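Local atomic coordinates of ribulose bisphosphate carboxylase (Pyrococcus horikoshii, PDB entry 2D69), a protein that probably catalyses the addition of carbon dioxide and water to ribulose 1,5-bisphosphate, giving two molecules of 3-phosphoglycerate in an archaeal AMP degradation pathway. Residues Leu130-Arg144 against Leu333-Pro345. Residues are numbered along the deposited sequence; the frame is centred on the assembly and turned at random.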
loop_
_atom_site.group_PDB
_atom_site.type_symbol
_atom_site.label_atom_id
_atom_site.label_comp_id
_atom_site.label_asym_id
_atom_site.label_seq_id
_atom_site.Cartn_x
_atom_site.Cartn_y
_atom_site.Cartn_z
ATOM N N LEU A 130 -30.139 -15.844 -12.139
ATOM C CA LEU A 130 -30.584 -14.674 -11.397
ATOM C C LEU A 130 -29.901 -14.609 -10.051
ATOM O O LEU A 130 -29.677 -13.502 -9.501
ATOM C CB LEU A 130 -32.110 -14.777 -11.189
ATOM C CG LEU A 130 -32.806 -13.567 -10.550
ATOM C CD1 LEU A 130 -32.497 -12.332 -11.316
ATOM C CD2 LEU A 130 -34.344 -13.775 -10.477
ATOM N N ARG A 131 -29.549 -15.773 -9.507
ATOM C CA ARG A 131 -28.978 -15.819 -8.152
ATOM C C ARG A 131 -27.576 -15.152 -8.084
ATOM O O ARG A 131 -27.090 -14.828 -7.010
ATOM C CB ARG A 131 -28.923 -17.255 -7.618
ATOM C CG ARG A 131 -27.846 -18.152 -8.308
ATOM C CD ARG A 131 -27.817 -19.582 -7.809
ATOM N NE ARG A 131 -27.326 -19.623 -6.450
ATOM C CZ ARG A 131 -27.584 -20.586 -5.569
ATOM N NH1 ARG A 131 -28.330 -21.627 -5.910
ATOM N NH2 ARG A 131 -27.066 -20.513 -4.345
ATOM N N HIS A 132 -26.940 -14.937 -9.237
ATOM C CA HIS A 132 -25.659 -14.230 -9.295
ATOM C C HIS A 132 -25.808 -12.714 -9.504
ATOM O O HIS A 132 -24.836 -12.052 -9.902
ATOM C CB HIS A 132 -24.790 -14.870 -10.385
ATOM C CG HIS A 132 -24.677 -16.352 -10.211
ATOM N ND1 HIS A 132 -24.251 -16.930 -9.028
ATOM C CD2 HIS A 132 -24.973 -17.372 -11.046
ATOM C CE1 HIS A 132 -24.272 -18.243 -9.158
ATOM N NE2 HIS A 132 -24.711 -18.540 -10.367
ATOM N N PHE A 133 -27.031 -12.203 -9.272
ATOM C CA PHE A 133 -27.319 -10.787 -9.198
ATOM C C PHE A 133 -27.919 -10.488 -7.814
ATOM O O PHE A 133 -28.690 -11.272 -7.273
ATOM C CB PHE A 133 -28.234 -10.359 -10.277
ATOM C CG PHE A 133 -27.602 -10.481 -11.660
ATOM C CD1 PHE A 133 -27.582 -11.667 -12.293
ATOM C CD2 PHE A 133 -26.904 -9.436 -12.200
ATOM C CE1 PHE A 133 -26.943 -11.801 -13.521
ATOM C CE2 PHE A 133 -26.275 -9.555 -13.437
ATOM C CZ PHE A 133 -26.304 -10.734 -14.076
ATOM N N LYS A 134 -27.531 -9.351 -7.283
ATOM C CA LYS A 134 -27.974 -8.888 -5.954
ATOM C C LYS A 134 -29.274 -8.130 -6.002
ATOM O O LYS A 134 -30.004 -8.082 -5.007
ATOM C CB LYS A 134 -26.929 -7.976 -5.317
ATOM C CG LYS A 134 -25.695 -8.742 -4.837
ATOM C CD LYS A 134 -24.661 -7.779 -4.196
ATOM C CE LYS A 134 -23.792 -7.100 -5.231
ATOM N NZ LYS A 134 -22.868 -8.125 -5.810
ATOM N N GLY A 135 -29.553 -7.515 -7.136
ATOM C CA GLY A 135 -30.670 -6.606 -7.238
ATOM C C GLY A 135 -30.379 -5.353 -6.401
ATOM O O GLY A 135 -29.259 -5.127 -6.038
ATOM N N PRO A 136 -31.370 -4.525 -6.167
ATOM C CA PRO A 136 -31.196 -3.268 -5.437
ATOM C C PRO A 136 -30.769 -3.442 -3.997
ATOM O O PRO A 136 -31.260 -4.349 -3.350
ATOM C CB PRO A 136 -32.590 -2.674 -5.440
ATOM C CG PRO A 136 -33.272 -3.325 -6.566
ATOM C CD PRO A 136 -32.750 -4.733 -6.600
ATOM N N GLN A 137 -29.919 -2.540 -3.503
ATOM C CA GLN A 137 -29.402 -2.654 -2.191
ATOM C C GLN A 137 -30.522 -2.185 -1.255
ATOM O O GLN A 137 -30.743 -2.760 -0.194
ATOM C CB GLN A 137 -28.128 -1.808 -2.000
ATOM C CG GLN A 137 -27.722 -1.692 -0.537
ATOM C CD GLN A 137 -26.458 -0.871 -0.264
ATOM O OE1 GLN A 137 -26.079 -0.717 0.903
ATOM N NE2 GLN A 137 -25.806 -0.355 -1.312
ATOM N N PHE A 138 -31.240 -1.166 -1.682
ATOM C CA PHE A 138 -32.292 -0.589 -0.822
ATOM C C PHE A 138 -33.703 -0.945 -1.310
ATOM O O PHE A 138 -34.522 -1.478 -0.573
ATOM C CB PHE A 138 -32.085 0.916 -0.681
ATOM C CG PHE A 138 -30.819 1.282 0.002
ATOM C CD1 PHE A 138 -30.750 1.338 1.410
ATOM C CD2 PHE A 138 -29.654 1.548 -0.739
ATOM C CE1 PHE A 138 -29.575 1.667 2.064
ATOM C CE2 PHE A 138 -28.450 1.898 -0.092
ATOM C CZ PHE A 138 -28.409 1.932 1.331
ATOM N N GLY A 139 -33.953 -0.700 -2.572
ATOM C CA GLY A 139 -35.289 -0.757 -3.122
ATOM C C GLY A 139 -36.262 0.175 -2.449
ATOM O O GLY A 139 -35.886 1.080 -1.696
ATOM N N VAL A 140 -37.532 -0.133 -2.638
ATOM C CA VAL A 140 -38.617 0.657 -2.086
ATOM C C VAL A 140 -38.531 0.748 -0.566
ATOM O O VAL A 140 -38.579 1.857 -0.011
ATOM C CB VAL A 140 -39.991 0.062 -2.547
ATOM C CG1 VAL A 140 -41.186 0.788 -1.855
ATOM C CG2 VAL A 140 -40.131 0.193 -4.074
ATOM N N GLN A 141 -38.405 -0.401 0.109
ATOM C CA GLN A 141 -38.459 -0.396 1.568
ATOM C C GLN A 141 -37.207 0.199 2.171
ATOM O O GLN A 141 -37.298 0.915 3.093
ATOM C CB GLN A 141 -38.800 -1.791 2.172
ATOM C CG GLN A 141 -40.296 -2.246 1.832
ATOM C CD GLN A 141 -41.385 -1.135 2.019
ATOM O OE1 GLN A 141 -41.492 -0.510 3.094
ATOM N NE2 GLN A 141 -42.176 -0.905 0.979
ATOM N N GLY A 142 -36.056 -0.001 1.556
ATOM C CA GLY A 142 -34.833 0.605 2.066
ATOM C C GLY A 142 -34.840 2.123 2.000
ATOM O O GLY A 142 -34.447 2.796 2.959
ATOM N N ILE A 143 -35.291 2.659 0.865
ATOM C CA ILE A 143 -35.383 4.092 0.675
ATOM C C ILE A 143 -36.418 4.628 1.594
ATOM O O ILE A 143 -36.193 5.637 2.265
ATOM C CB ILE A 143 -35.688 4.431 -0.797
ATOM C CG1 ILE A 143 -34.416 4.239 -1.654
ATOM C CG2 ILE A 143 -36.233 5.878 -0.966
ATOM C CD1 ILE A 143 -34.712 4.029 -3.103
ATOM N N ARG A 144 -37.565 3.968 1.682
ATOM C CA ARG A 144 -38.594 4.497 2.592
ATOM C C ARG A 144 -38.075 4.589 3.994
ATOM O O ARG A 144 -38.407 5.536 4.728
ATOM C CB ARG A 144 -39.862 3.650 2.564
ATOM C CG ARG A 144 -40.749 3.856 1.338
ATOM C CD ARG A 144 -42.170 3.300 1.516
ATOM N NE ARG A 144 -43.003 3.622 0.383
ATOM C CZ ARG A 144 -43.508 4.808 0.121
ATOM N NH1 ARG A 144 -43.306 5.846 0.917
ATOM N NH2 ARG A 144 -44.221 4.978 -0.957
ATOM N N LEU A 333 -41.434 -3.589 -12.021
ATOM C CA LEU A 333 -40.493 -2.988 -11.081
ATOM C C LEU A 333 -40.860 -3.282 -9.623
ATOM O O LEU A 333 -39.952 -3.469 -8.758
ATOM C CB LEU A 333 -40.352 -1.491 -11.294
ATOM C CG LEU A 333 -39.579 -1.096 -12.582
ATOM C CD1 LEU A 333 -39.611 0.402 -12.707
ATOM C CD2 LEU A 333 -38.132 -1.536 -12.596
ATOM N N LEU A 334 -42.165 -3.340 -9.344
ATOM C CA LEU A 334 -42.616 -3.476 -7.972
ATOM C C LEU A 334 -42.962 -4.906 -7.606
ATOM O O LEU A 334 -43.272 -5.160 -6.460
ATOM C CB LEU A 334 -43.837 -2.573 -7.706
ATOM C CG LEU A 334 -43.615 -1.065 -7.673
ATOM C CD1 LEU A 334 -44.971 -0.355 -7.808
ATOM C CD2 LEU A 334 -42.901 -0.657 -6.404
ATOM N N SER A 335 -42.913 -5.836 -8.563
ATOM C CA SER A 335 -43.345 -7.202 -8.334
ATOM C C SER A 335 -42.298 -7.960 -7.521
ATOM O O SER A 335 -41.106 -7.623 -7.524
ATOM C CB SER A 335 -43.551 -7.964 -9.660
ATOM O OG SER A 335 -42.304 -8.090 -10.324
ATOM N N LYS A 336 -42.785 -8.946 -6.779
ATOM C CA LYS A 336 -41.969 -9.930 -6.111
ATOM C C LYS A 336 -41.204 -10.711 -7.181
ATOM O O LYS A 336 -41.772 -11.093 -8.168
ATOM C CB LYS A 336 -42.859 -10.840 -5.274
ATOM C CG LYS A 336 -42.239 -11.302 -3.931
ATOM C CD LYS A 336 -40.943 -12.112 -4.142
ATOM C CE LYS A 336 -40.400 -12.791 -2.835
ATOM N NZ LYS A 336 -39.479 -13.885 -3.146
ATOM N N TRP A 337 -39.882 -10.878 -6.996
ATOM C CA TRP A 337 -39.041 -11.516 -7.978
ATOM C C TRP A 337 -37.868 -12.132 -7.257
ATOM O O TRP A 337 -36.768 -11.574 -7.223
ATOM C CB TRP A 337 -38.542 -10.490 -8.988
ATOM C CG TRP A 337 -37.903 -11.075 -10.160
ATOM C CD1 TRP A 337 -38.151 -12.299 -10.671
ATOM C CD2 TRP A 337 -36.931 -10.468 -11.030
ATOM N NE1 TRP A 337 -37.403 -12.501 -11.804
ATOM C CE2 TRP A 337 -36.643 -11.396 -12.045
ATOM C CE3 TRP A 337 -36.285 -9.228 -11.063
ATOM C CZ2 TRP A 337 -35.758 -11.129 -13.094
ATOM C CZ3 TRP A 337 -35.384 -8.964 -12.091
ATOM C CH2 TRP A 337 -35.119 -9.934 -13.094
ATOM N N GLU A 338 -38.130 -13.289 -6.656
ATOM C CA GLU A 338 -37.174 -13.968 -5.812
ATOM C C GLU A 338 -36.568 -13.013 -4.780
ATOM O O GLU A 338 -37.297 -12.312 -4.109
ATOM C CB GLU A 338 -36.098 -14.655 -6.667
ATOM C CG GLU A 338 -36.628 -15.592 -7.771
ATOM C CD GLU A 338 -37.186 -16.927 -7.283
ATOM O OE1 GLU A 338 -37.208 -17.163 -6.093
ATOM O OE2 GLU A 338 -37.603 -17.745 -8.100
ATOM N N HIS A 339 -35.243 -13.004 -4.658
ATOM C CA HIS A 339 -34.503 -12.132 -3.712
ATOM C C HIS A 339 -34.297 -10.661 -4.204
ATOM O O HIS A 339 -33.752 -9.828 -3.442
ATOM C CB HIS A 339 -33.098 -12.714 -3.438
ATOM C CG HIS A 339 -32.295 -12.907 -4.687
ATOM N ND1 HIS A 339 -32.628 -13.855 -5.621
ATOM C CD2 HIS A 339 -31.253 -12.211 -5.213
ATOM C CE1 HIS A 339 -31.808 -13.771 -6.661
ATOM N NE2 HIS A 339 -30.963 -12.783 -6.440
ATOM N N ILE A 340 -34.674 -10.364 -5.453
ATOM C CA ILE A 340 -34.501 -9.030 -6.003
ATOM C C ILE A 340 -35.515 -8.045 -5.407
ATOM O O ILE A 340 -36.714 -8.171 -5.587
ATOM C CB ILE A 340 -34.620 -9.047 -7.472
ATOM C CG1 ILE A 340 -33.664 -10.096 -8.093
ATOM C CG2 ILE A 340 -34.387 -7.687 -8.047
ATOM C CD1 ILE A 340 -32.200 -9.865 -7.918
ATOM N N ARG A 341 -35.024 -7.064 -4.688
ATOM C CA ARG A 341 -35.912 -6.088 -4.029
ATOM C C ARG A 341 -36.675 -5.256 -5.056
ATOM O O ARG A 341 -36.208 -5.098 -6.248
ATOM C CB ARG A 341 -35.073 -5.205 -3.113
ATOM C CG ARG A 341 -34.755 -5.807 -1.737
ATOM C CD ARG A 341 -33.699 -4.961 -0.993
ATOM N NE ARG A 341 -33.129 -5.594 0.177
ATOM C CZ ARG A 341 -32.090 -6.455 0.207
ATOM N NH1 ARG A 341 -31.407 -6.811 -0.883
ATOM N NH2 ARG A 341 -31.711 -6.938 1.365
ATOM N N PRO A 342 -37.867 -4.775 -4.707
ATOM C CA PRO A 342 -38.607 -3.912 -5.662
ATOM C C PRO A 342 -37.970 -2.511 -5.814
ATOM O O PRO A 342 -37.334 -2.002 -4.908
ATOM C CB PRO A 342 -40.021 -3.826 -5.055
ATOM C CG PRO A 342 -39.822 -4.026 -3.543
ATOM C CD PRO A 342 -38.595 -4.964 -3.443
ATOM N N VAL A 343 -38.158 -1.934 -6.982
ATOM C CA VAL A 343 -37.605 -0.659 -7.451
ATOM C C VAL A 343 -38.693 0.384 -7.596
ATOM O O VAL A 343 -39.764 0.115 -8.170
ATOM C CB VAL A 343 -36.957 -0.890 -8.842
ATOM C CG1 VAL A 343 -36.556 0.427 -9.539
ATOM C CG2 VAL A 343 -35.774 -1.904 -8.733
ATOM N N PHE A 344 -38.467 1.589 -7.072
ATOM C CA PHE A 344 -39.366 2.721 -7.307
ATOM C C PHE A 344 -39.426 3.131 -8.763
ATOM O O PHE A 344 -38.408 3.499 -9.331
ATOM C CB PHE A 344 -38.886 3.943 -6.616
ATOM C CG PHE A 344 -39.440 4.131 -5.222
ATOM C CD1 PHE A 344 -38.584 4.213 -4.144
ATOM C CD2 PHE A 344 -40.798 4.338 -5.013
ATOM C CE1 PHE A 344 -39.067 4.423 -2.855
ATOM C CE2 PHE A 344 -41.297 4.555 -3.702
ATOM C CZ PHE A 344 -40.423 4.597 -2.640
ATOM N N PRO A 345 -40.606 3.153 -9.353
ATOM C CA PRO A 345 -40.776 3.893 -10.620
ATOM C C PRO A 345 -40.692 5.389 -10.324
ATOM O O PRO A 345 -41.160 5.813 -9.255
ATOM C CB PRO A 345 -42.179 3.528 -11.080
ATOM C CG PRO A 345 -42.616 2.432 -10.236
ATOM C CD PRO A 345 -41.875 2.559 -8.901
HETATM O O HOH W 1 -32.142 -6.857 -3.971
#
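Phe344 lies with one ring face under Val140, at the point where the linker into the alpha/beta barrel of this Rubisco runs alongside the loop joining helix 323-334 to the parallel barrel strand 344-348. Val140 CG2 sits 4.2 Å from the ring centroid and only 10° off its normal, a CH-pi contact, while Ile143 CG2 approaches Phe344 CE1 at 3.7 Å. At the rim of the ring, Phe344 CZ points its edge at one face of the Arg144 guanidinium, the planes steeply inclined; the arginine's charge is paired with Asp366. Were Phe344 cut back to an alanine, Val140 and Ile143 would probably face a gap and the Arg144 guanidinium would lose the ring edge against it.

Pro136 fills the middle of the interface, its CG set against Val343 CG2 at 3.6 Å and its CD against Ile340 CG2, both side chains crossing the proline at about a right angle. Arg341, extended from CG to NE, runs along the carbonyls of 136-138, with Gln137 O over one guanidinium face and NH1 giving Pro136 O a weak bond; its NH2 pairs with Glu201 of a third subunit. Water 1 bridges the two backbones here, accepting from Arg341 N and NH1 and lying 2.7 Å from both Lys134 O and Pro136 O.

At the other end Leu130, with CG anti to the backbone N (chi1 -174°), sends CD2 over the five-membered ring of Trp337, 3.9 Å from its centroid. The His339 side chain runs antiparallel to this leucine's, its CE1 near Leu130 CG. The ring edge is turned to the 130-133 beta turn, where His339 NE2 makes a weak bond to Leu130 O and a stronger one to Phe133 O, 2.9 Å away and only 2° out of the imidazole plane.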